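Local coordinates for chloride intracellular channel exc-4 (Caenorhabditis elegans, PDB 2YV9), which may insert into membranes to form chloride channels and is required to control lumen size as the worm's excretory canal grows, at residues N217-W222 / S277-K282; E124-N129 / E166-I171; E21-A26 / E59-N64. All blocks are in the same frame, centred on the assembly; numbering follows the deposited sequence. Where two conformers were deposited one is given.

Contact 1 (N217-W222 / S277-K282); sequences NFTHLW and SDIRVK
Thr219 meets Asp278, Ile279 and Lys282 in a mixed polar and apolar contact between two helix ends: the first turn of helix 219-228 lies against the last turn of helix 273-280, near the C-terminal end of the modelled chain. The two backbones come closest at Thr219 and Ile279, whose CA atoms are 6.2 Å apart, and the shared surface is small, 240 Å² in all. Thr219 divides its two branches between the two kinds of interaction. Its methyl, anti to the backbone N, lies against Asp278, CG2 of Thr219 3.8 Å from CB of Asp278, where the two side chains cross at about a right angle, and also touches CG1 of Ile279. Its hydroxyl, lying beside the backbone N (chi1 -42°), faces Lys282, which stretches out an extended chain to meet it tip to tip; the resulting bond from Lys282 NZ to Thr219 OG1 is weak at 3.3 Å. A water accepts a hydrogen bond from this hydroxyl, 2.7 Å from Thr219 OG1, and donates in turn to Asp278 OD2, also at 2.7 Å. Further along, CD1 of Ile279 reaches the backbone of Trp222, 4.0 Å from its carbonyl carbon, while the indole leads away to bond through NE1 to Ile214 O. Phe218 and His220 lean on helix 155-178. The buried Thr219 hydroxyl thus donates to water and accepts, weakly, from an ammonium, so the carboxylate and the lysine are linked indirectly, through hydroxyl and water, and any coupling of their charges is probably modest.

Contact 2 (E124-N129 / E166-I171); sequences ENLYRN and EQLSNI
Leu126 supplies the apolar half of this helix pair, and it does so with both methyls. CD1 of Leu126 meets CD2 of Leu168 at 3.8 Å, and CD2 of Leu126 lies 3.9 Å from CD1 of Ile171, the two side chains crossing at about a right angle. With CG anti to the backbone N (chi1 170°), the fork of Leu126 is carried across to these partners. Its backbone is also involved: CA of Leu126 sits 3.9 Å from CB of Gln167, and these two residues mark the closest approach of the chains, with CA atoms 5.3 Å apart.

The polar half is a stack of amides. Gln167 bends at chi2, bringing its terminal group against that of Asn125; the planes are 19° apart, with CD of Gln167 3.5 Å from CG of Asn125. Within helix 117-140, Arg128 NH1 forms a salt bridge with Glu124 OE1 at 3.0 Å, though the two side chains are modelled too close for the finer geometry to be trusted. The same arginine forms a second salt bridge through NH2, to Glu88 of the second subunit.

Helix 190-210 closes on the apolar side, where Leu195, Leu199 and Ile202 touch Leu126. Helices 117-140 and 155-178 run nearly antiparallel, their local axes 9.2 Å apart at an angle of 156°, as expected for neighbouring helices in the all-helical C-terminal domain of the GST fold.

Contact 3 (E21-A26 / E59-N64); sequences ELYVKA and EVKTVN
Tyr23 and Val63 meet through torsions that set a methyl at a ring edge: chi1 of Tyr23 (-73°) puts its ring beside the backbone N, while chi1 of Val63 (170°) sets CG1 anti to the backbone N and CG2 beside it, anti to the carbonyl carbon. This CG2 methyl lies in the ring plane, 3.7 Å from CD1 of Tyr23. On the reverse of the sheet, Val24 crosses Val60 at about a right angle, CG2 of Val24 being 4.0 Å from CG1 of Val60.

The backbone evidence for a parallel pair is a ladder of five hydrogen bonds. Leu22 N donates to Glu59 O, and Leu22 O accepts from Lys61 N; Val24 repeats the pattern with Lys61 O and Val63 N. The last rung is the shortest, Ala26 N to Val63 O at 2.7 Å, with the donor tilted 35° from the carbonyl plane. Weaker CA-H...O contacts accompany the ladder.

Glu21 and Glu59 lie side by side, their OE1 atoms 3.8 Å apart in one of two Glu21 conformers. These carboxylates probably repel, and Glu85 also lies close to Glu21; Lys61 NZ, not in contact, may partly offset the charge.

The two strands begin and end a beta-alpha-beta unit of the thioredoxin-like domain. Its helix, 38-52, packs on the face of Leu22, Val24 and Val60 through Trp44, Leu47 and Cys40; Phe74 meets Tyr23 on the other face, and strand 81-84 continues the sheet beyond strand 19-25.

Contacts 1 and 2 are continuous although their centres are 19 Å apart: Leu221 CD2 touches Leu168 CD2 at 3.7 Å, and Phe218 CZ approaches Ser169 CB at 3.6 Å. Helix 155-178 therefore faces helix 117-140 on one side and the start of helix 219-228 on another. Contact 3 stands apart in the N-terminal domain, its centre about 29 Å from that of contact 2 and 36 Å from that of contact 1, across the centre of the chain from both. It is the one near the calcium ion, about 8 Å from the side chain of Leu22, which also touches Pro80, one of the calcium site residues.

Contact 1 (N217-W222 / S277-K282)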
loop_
_atom_site.group_PDB
_atom_site.type_symbol
_atom_site.label_atom_id
_atom_site.label_comp_id
_atom_site.label_asym_id
_atom_site.label_seq_id
_atom_site.Cartn_x
_atom_site.Cartn_y
_atom_site.Cartn_z
ATOM N N ASN A 217 2.054 -32.165 14.261
ATOM C CA ASN A 217 2.326 -33.242 13.297
ATOM C C ASN A 217 2.765 -32.713 11.927
ATOM O O ASN A 217 3.190 -33.487 11.070
ATOM C CB ASN A 217 1.118 -34.169 13.177
ATOM C CG ASN A 217 -0.072 -33.513 12.520
ATOM O OD1 ASN A 217 -0.538 -32.485 12.962
ATOM N ND2 ASN A 217 -0.583 -34.129 11.463
ATOM N N PHE A 218 2.660 -31.398 11.704
ATOM C CA PHE A 218 3.067 -30.783 10.447
ATOM C C PHE A 218 4.581 -30.490 10.474
ATOM O O PHE A 218 5.049 -29.339 10.601
ATOM C CB PHE A 218 2.291 -29.496 10.210
ATOM C CG PHE A 218 0.806 -29.679 10.092
ATOM C CD1 PHE A 218 0.224 -30.919 9.799
ATOM C CD2 PHE A 218 -0.028 -28.583 10.265
ATOM C CE1 PHE A 218 -1.153 -31.044 9.713
ATOM C CE2 PHE A 218 -1.384 -28.683 10.131
ATOM C CZ PHE A 218 -1.969 -29.904 9.874
ATOM N N THR A 219 5.388 -31.543 10.347
ATOM C CA THR A 219 6.822 -31.431 10.580
ATOM C C THR A 219 7.576 -30.538 9.593
ATOM O O THR A 219 8.526 -29.836 9.969
ATOM C CB THR A 219 7.476 -32.822 10.500
ATOM O OG1 THR A 219 6.635 -33.761 11.168
ATOM C CG2 THR A 219 8.860 -32.822 11.097
ATOM N N HIS A 220 7.195 -30.611 8.309
ATOM C CA HIS A 220 7.841 -29.801 7.267
ATOM C C HIS A 220 7.529 -28.322 7.479
ATOM O O HIS A 220 8.389 -27.472 7.318
ATOM C CB HIS A 220 7.430 -30.237 5.875
ATOM C CG HIS A 220 8.119 -31.500 5.444
ATOM N ND1 HIS A 220 7.704 -32.736 5.882
ATOM C CD2 HIS A 220 9.277 -31.697 4.775
ATOM C CE1 HIS A 220 8.538 -33.657 5.416
ATOM N NE2 HIS A 220 9.514 -33.047 4.765
ATOM N N LEU A 221 6.274 -28.051 7.858
ATOM C CA LEU A 221 5.866 -26.665 8.148
ATOM C C LEU A 221 6.655 -26.162 9.335
ATOM O O LEU A 221 7.096 -25.004 9.338
ATOM C CB LEU A 221 4.394 -26.609 8.436
ATOM C CG LEU A 221 3.791 -25.250 8.801
ATOM C CD1 LEU A 221 3.939 -24.344 7.658
ATOM C CD2 LEU A 221 2.340 -25.417 9.211
ATOM N N TRP A 222 6.754 -26.991 10.381
ATOM C CA TRP A 222 7.470 -26.559 11.596
ATOM C C TRP A 222 8.929 -26.371 11.267
ATOM O O TRP A 222 9.610 -25.478 11.794
ATOM C CB TRP A 222 7.250 -27.536 12.743
ATOM C CG TRP A 222 6.032 -27.197 13.565
ATOM C CD1 TRP A 222 4.861 -27.853 13.614
ATOM C CD2 TRP A 222 5.934 -26.116 14.483
ATOM N NE1 TRP A 222 4.019 -27.252 14.530
ATOM C CE2 TRP A 222 4.676 -26.162 15.054
ATOM C CE3 TRP A 222 6.806 -25.098 14.859
ATOM C CZ2 TRP A 222 4.256 -25.194 15.979
ATOM C CZ3 TRP A 222 6.399 -24.159 15.768
ATOM C CH2 TRP A 222 5.170 -24.214 16.322
ATOM N N SER A 277 12.479 -32.732 17.707
ATOM C CA SER A 277 12.992 -34.092 17.579
ATOM C C SER A 277 12.595 -34.680 16.232
ATOM O O SER A 277 13.464 -35.228 15.538
ATOM C CB SER A 277 12.493 -34.965 18.720
ATOM O OG SER A 277 13.003 -34.490 19.963
ATOM N N ASP A 278 11.310 -34.552 15.863
ATOM C CA ASP A 278 10.786 -35.042 14.581
ATOM C C ASP A 278 11.585 -34.422 13.433
ATOM O O ASP A 278 11.946 -35.113 12.462
ATOM C CB ASP A 278 9.288 -34.722 14.413
ATOM C CG ASP A 278 8.387 -35.525 15.359
ATOM O OD1 ASP A 278 8.857 -36.502 15.982
ATOM O OD2 ASP A 278 7.190 -35.180 15.480
ATOM N N ILE A 279 11.877 -33.124 13.543
ATOM C CA ILE A 279 12.681 -32.437 12.509
ATOM C C ILE A 279 14.084 -33.024 12.395
ATOM O O ILE A 279 14.578 -33.258 11.281
ATOM C CB ILE A 279 12.782 -30.927 12.803
ATOM C CG1 ILE A 279 11.456 -30.257 12.463
ATOM C CG2 ILE A 279 13.936 -30.229 12.036
ATOM C CD1 ILE A 279 11.326 -28.996 13.124
ATOM N N ARG A 280 14.730 -33.220 13.544
ATOM C CA ARG A 280 16.065 -33.817 13.616
ATOM C C ARG A 280 16.072 -35.244 13.062
ATOM O O ARG A 280 17.004 -35.620 12.345
ATOM C CB ARG A 280 16.592 -33.814 15.060
ATOM C CG ARG A 280 16.895 -32.420 15.618
ATOM C CD ARG A 280 17.580 -32.459 16.998
ATOM N NE ARG A 280 16.714 -32.946 18.081
ATOM C CZ ARG A 280 16.608 -34.218 18.485
ATOM N NH1 ARG A 280 17.299 -35.200 17.903
ATOM N NH2 ARG A 280 15.785 -34.515 19.486
ATOM N N VAL A 281 15.024 -36.024 13.344
ATOM C CA VAL A 281 15.010 -37.431 12.923
ATOM C C VAL A 281 14.650 -37.613 11.447
ATOM O O VAL A 281 14.648 -38.743 10.941
ATOM C CB VAL A 281 14.084 -38.318 13.802
ATOM C CG1 VAL A 281 14.337 -38.046 15.283
ATOM C CG2 VAL A 281 12.621 -38.144 13.432
ATOM N N LYS A 282 14.330 -36.514 10.765
ATOM C CA LYS A 282 14.147 -36.536 9.317
ATOM C C LYS A 282 15.210 -35.702 8.591
ATOM O O LYS A 282 15.191 -35.592 7.368
ATOM C CB LYS A 282 12.744 -36.049 8.978
ATOM C CG LYS A 282 11.650 -36.840 9.668
ATOM C CD LYS A 282 10.269 -36.319 9.290
ATOM C CE LYS A 282 9.167 -36.911 10.176
ATOM N NZ LYS A 282 7.794 -36.526 9.731
HETATM O O HOH W 1 6.399 -33.291 13.774
#

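Contact 2 (E124-N129 / E166-I171)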
loop_
_atom_site.group_PDB
_atom_site.type_symbol
_atom_site.label_atom_id
_atom_site.label_comp_id
_atom_site.label_asym_id
_atom_site.label_seq_id
_atom_site.Cartn_x
_atom_site.Cartn_y
_atom_site.Cartn_z
ATOM N N GLU A 124 -2.709 -16.519 0.880
ATOM C CA GLU A 124 -3.964 -15.752 1.021
ATOM C C GLU A 124 -5.009 -16.616 1.738
ATOM O O GLU A 124 -5.716 -16.151 2.648
ATOM C CB GLU A 124 -4.526 -15.406 -0.342
ATOM C CG GLU A 124 -5.839 -14.632 -0.310
ATOM C CD GLU A 124 -7.064 -15.500 0.006
ATOM O OE1 GLU A 124 -7.115 -16.682 -0.372
ATOM O OE2 GLU A 124 -8.020 -14.983 0.625
ATOM N N ASN A 125 -5.107 -17.885 1.347
ATOM C CA ASN A 125 -6.182 -18.711 1.863
ATOM C C ASN A 125 -5.948 -18.977 3.363
ATOM O O ASN A 125 -6.888 -18.984 4.186
ATOM C CB ASN A 125 -6.291 -20.026 1.090
ATOM C CG ASN A 125 -7.686 -20.659 1.180
ATOM O OD1 ASN A 125 -8.461 -20.390 2.075
ATOM N ND2 ASN A 125 -7.993 -21.512 0.210
ATOM N N LEU A 126 -4.676 -19.190 3.722
ATOM C CA LEU A 126 -4.345 -19.414 5.142
ATOM C C LEU A 126 -4.763 -18.185 5.967
ATOM O O LEU A 126 -5.476 -18.296 6.998
ATOM C CB LEU A 126 -2.850 -19.636 5.281
ATOM C CG LEU A 126 -2.339 -19.633 6.716
ATOM C CD1 LEU A 126 -2.940 -20.795 7.525
ATOM C CD2 LEU A 126 -0.752 -19.573 6.699
ATOM N N TYR A 127 -4.284 -17.016 5.553
ATOM C CA TYR A 127 -4.490 -15.824 6.428
ATOM C C TYR A 127 -5.941 -15.388 6.443
ATOM O O TYR A 127 -6.440 -14.925 7.460
ATOM C CB TYR A 127 -3.569 -14.676 6.053
ATOM C CG TYR A 127 -3.411 -13.658 7.120
ATOM C CD1 TYR A 127 -2.837 -13.965 8.322
ATOM C CD2 TYR A 127 -3.787 -12.374 6.875
ATOM C CE1 TYR A 127 -2.713 -12.987 9.311
ATOM C CE2 TYR A 127 -3.673 -11.389 7.823
ATOM C CZ TYR A 127 -3.136 -11.691 9.022
ATOM O OH TYR A 127 -3.077 -10.624 9.912
ATOM N N ARG A 128 -6.625 -15.570 5.320
ATOM C CA ARG A 128 -8.083 -15.305 5.249
ATOM C C ARG A 128 -8.845 -16.168 6.274
ATOM O O ARG A 128 -9.716 -15.682 7.042
ATOM C CB ARG A 128 -8.538 -15.606 3.859
ATOM C CG ARG A 128 -10.038 -15.697 3.598
ATOM C CD ARG A 128 -10.145 -16.020 2.118
ATOM N NE ARG A 128 -11.003 -17.133 1.842
ATOM C CZ ARG A 128 -10.867 -17.970 0.819
ATOM N NH1 ARG A 128 -9.884 -17.881 -0.107
ATOM N NH2 ARG A 128 -11.784 -18.935 0.700
ATOM N N ASN A 129 -8.540 -17.454 6.325
ATOM C CA ASN A 129 -9.244 -18.286 7.293
ATOM C C ASN A 129 -8.869 -17.975 8.756
ATOM O O ASN A 129 -9.704 -18.065 9.656
ATOM C CB ASN A 129 -9.085 -19.758 6.981
ATOM C CG ASN A 129 -9.966 -20.178 5.830
ATOM O OD1 ASN A 129 -9.486 -20.641 4.811
ATOM N ND2 ASN A 129 -11.253 -20.049 6.003
ATOM N N GLU A 166 -6.530 -27.023 7.876
ATOM C CA GLU A 166 -6.460 -27.554 6.479
ATOM C C GLU A 166 -5.404 -26.834 5.652
ATOM O O GLU A 166 -4.635 -27.457 4.917
ATOM C CB GLU A 166 -7.830 -27.388 5.821
ATOM C CG GLU A 166 -7.929 -28.129 4.505
ATOM C CD GLU A 166 -9.261 -27.951 3.794
ATOM O OE1 GLU A 166 -10.215 -27.376 4.377
ATOM O OE2 GLU A 166 -9.326 -28.386 2.620
ATOM N N GLN A 167 -5.368 -25.510 5.717
ATOM C CA GLN A 167 -4.394 -24.719 4.897
ATOM C C GLN A 167 -2.947 -24.897 5.385
ATOM O O GLN A 167 -1.967 -25.037 4.602
ATOM C CB GLN A 167 -4.776 -23.253 4.867
ATOM C CG GLN A 167 -6.140 -22.999 4.298
ATOM C CD GLN A 167 -6.211 -23.431 2.814
ATOM O OE1 GLN A 167 -5.269 -23.219 2.022
ATOM N NE2 GLN A 167 -7.310 -24.079 2.455
ATOM N N LEU A 168 -2.797 -24.918 6.702
ATOM C CA LEU A 168 -1.508 -25.252 7.320
ATOM C C LEU A 168 -1.052 -26.636 6.852
ATOM O O LEU A 168 0.137 -26.855 6.553
ATOM C CB LEU A 168 -1.622 -25.228 8.853
ATOM C CG LEU A 168 -1.722 -23.832 9.440
ATOM C CD1 LEU A 168 -2.140 -23.922 10.953
ATOM C CD2 LEU A 168 -0.452 -23.008 9.278
ATOM N N SER A 169 -2.010 -27.558 6.786
ATOM C CA SER A 169 -1.740 -28.910 6.294
ATOM C C SER A 169 -1.321 -28.874 4.825
ATOM O O SER A 169 -0.367 -29.544 4.453
ATOM C CB SER A 169 -2.920 -29.839 6.450
ATOM O OG SER A 169 -2.488 -31.151 6.095
ATOM N N ASN A 170 -2.006 -28.058 4.024
ATOM C CA ASN A 170 -1.674 -27.902 2.585
ATOM C C ASN A 170 -0.244 -27.378 2.372
ATOM O O ASN A 170 0.530 -27.897 1.564
ATOM C CB ASN A 170 -2.690 -27.014 1.893
ATOM C CG ASN A 170 -4.085 -27.656 1.788
ATOM O OD1 ASN A 170 -4.247 -28.859 1.945
ATOM N ND2 ASN A 170 -5.094 -26.820 1.521
ATOM N N ILE A 171 0.125 -26.379 3.150
ATOM C CA ILE A 171 1.495 -25.881 3.156
ATOM C C ILE A 171 2.545 -26.907 3.641
ATOM O O ILE A 171 3.621 -27.065 3.011
ATOM C CB ILE A 171 1.559 -24.543 3.933
ATOM C CG1 ILE A 171 0.577 -23.507 3.322
ATOM C CG2 ILE A 171 2.999 -24.017 3.934
ATOM C CD1 ILE A 171 0.512 -22.158 4.093
#

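Contact 3 (E21-A26 / E59-N64)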
loop_
_atom_site.group_PDB
_atom_site.type_symbol
_atom_site.label_atom_id
_atom_site.label_comp_id
_atom_site.label_asym_id
_atom_site.label_seq_id
_atom_site.Cartn_x
_atom_site.Cartn_y
_atom_site.Cartn_z
ATOM N N GLU A 21 15.618 4.137 3.352
ATOM C CA GLU A 21 15.090 4.252 4.706
ATOM C C GLU A 21 13.662 3.721 4.657
ATOM O O GLU A 21 12.913 4.051 3.750
ATOM C CB GLU A 21 15.157 5.700 5.207
ATOM C CG GLU A 21 16.554 6.308 5.027
ATOM C CD GLU A 21 16.606 7.801 5.290
ATOM O OE1 GLU A 21 16.221 8.220 6.407
ATOM O OE2 GLU A 21 17.066 8.547 4.391
ATOM N N LEU A 22 13.344 2.825 5.583
ATOM C CA LEU A 22 12.012 2.272 5.722
ATOM C C LEU A 22 11.397 2.754 7.017
ATOM O O LEU A 22 11.990 2.600 8.085
ATOM C CB LEU A 22 12.093 0.757 5.740
ATOM C CG LEU A 22 10.722 0.083 5.760
ATOM C CD1 LEU A 22 10.003 0.234 4.425
ATOM C CD2 LEU A 22 10.935 -1.380 6.065
ATOM N N TYR A 23 10.199 3.334 6.902
ATOM C CA TYR A 23 9.436 3.795 8.044
ATOM C C TYR A 23 8.391 2.723 8.274
ATOM O O TYR A 23 7.699 2.334 7.344
ATOM C CB TYR A 23 8.744 5.128 7.730
ATOM C CG TYR A 23 9.686 6.308 7.686
ATOM C CD1 TYR A 23 9.840 7.148 8.771
ATOM C CD2 TYR A 23 10.477 6.542 6.562
ATOM C CE1 TYR A 23 10.715 8.220 8.725
ATOM C CE2 TYR A 23 11.337 7.617 6.510
ATOM C CZ TYR A 23 11.458 8.447 7.591
ATOM O OH TYR A 23 12.341 9.511 7.521
ATOM N N VAL A 24 8.305 2.234 9.496
ATOM C CA VAL A 24 7.386 1.175 9.872
ATOM C C VAL A 24 6.440 1.671 10.976
ATOM O O VAL A 24 6.809 2.473 11.811
ATOM C CB VAL A 24 8.119 -0.113 10.302
ATOM C CG1 VAL A 24 8.993 -0.660 9.114
ATOM C CG2 VAL A 24 8.940 0.085 11.606
ATOM N N LYS A 25 5.232 1.120 10.990
ATOM C CA LYS A 25 4.288 1.422 12.042
ATOM C C LYS A 25 4.824 0.978 13.406
ATOM O O LYS A 25 5.233 -0.159 13.566
ATOM C CB LYS A 25 2.964 0.706 11.761
ATOM C CG LYS A 25 1.895 1.051 12.786
ATOM C CD LYS A 25 0.669 0.126 12.788
ATOM C CE LYS A 25 -0.177 0.409 14.059
ATOM N NZ LYS A 25 0.527 0.000 15.365
ATOM N N ALA A 26 4.825 1.888 14.388
ATOM C CA ALA A 26 5.282 1.588 15.732
ATOM C C ALA A 26 4.229 0.815 16.533
ATOM O O ALA A 26 3.018 0.921 16.291
ATOM C CB ALA A 26 5.619 2.925 16.492
ATOM N N GLU A 59 18.252 1.828 6.673
ATOM C CA GLU A 59 17.915 2.257 8.010
ATOM C C GLU A 59 16.432 1.989 8.186
ATOM O O GLU A 59 15.696 2.027 7.218
ATOM C CB GLU A 59 18.231 3.744 8.202
ATOM C CG GLU A 59 19.729 4.064 8.098
ATOM C CD GLU A 59 20.028 5.559 8.189
ATOM O OE1 GLU A 59 19.078 6.371 8.094
ATOM O OE2 GLU A 59 21.218 5.909 8.348
ATOM N N VAL A 60 16.014 1.655 9.399
ATOM C CA VAL A 60 14.617 1.499 9.706
ATOM C C VAL A 60 14.253 2.391 10.882
ATOM O O VAL A 60 14.984 2.415 11.875
ATOM C CB VAL A 60 14.261 0.042 10.082
ATOM C CG1 VAL A 60 12.732 -0.060 10.425
ATOM C CG2 VAL A 60 14.605 -0.894 8.954
ATOM N N LYS A 61 13.094 3.053 10.784
ATOM C CA LYS A 61 12.586 3.969 11.815
ATOM C C LYS A 61 11.119 3.702 12.093
ATOM O O LYS A 61 10.355 3.492 11.161
ATOM C CB LYS A 61 12.736 5.419 11.362
ATOM C CG LYS A 61 14.173 5.848 11.195
ATOM C CD LYS A 61 14.310 7.287 10.733
ATOM C CE LYS A 61 15.775 7.660 10.519
ATOM N NZ LYS A 61 16.600 7.456 11.743
ATOM N N THR A 62 10.744 3.732 13.374
ATOM C CA THR A 62 9.380 3.472 13.784
ATOM C C THR A 62 8.607 4.777 13.890
ATOM O O THR A 62 9.150 5.790 14.313
ATOM C CB THR A 62 9.297 2.761 15.157
ATOM O OG1 THR A 62 9.688 3.686 16.194
ATOM C CG2 THR A 62 10.165 1.436 15.189
ATOM N N VAL A 63 7.327 4.735 13.551
ATOM C CA VAL A 63 6.480 5.910 13.598
ATOM C C VAL A 63 5.113 5.628 14.196
ATOM O O VAL A 63 4.500 4.576 13.992
ATOM C CB VAL A 63 6.317 6.495 12.167
ATOM C CG1 VAL A 63 5.253 7.568 12.137
ATOM C CG2 VAL A 63 7.632 7.042 11.676
ATOM N N ASN A 64 4.612 6.606 14.941
ATOM C CA ASN A 64 3.270 6.591 15.418
ATOM C C ASN A 64 2.441 7.205 14.308
ATOM O O ASN A 64 2.555 8.392 14.015
ATOM C CB ASN A 64 3.211 7.426 16.702
ATOM C CG ASN A 64 1.895 7.363 17.377
ATOM O OD1 ASN A 64 0.863 7.172 16.741
ATOM N ND2 ASN A 64 1.905 7.580 18.694
HETATM O O HOH W 2 1.600 3.478 15.302
#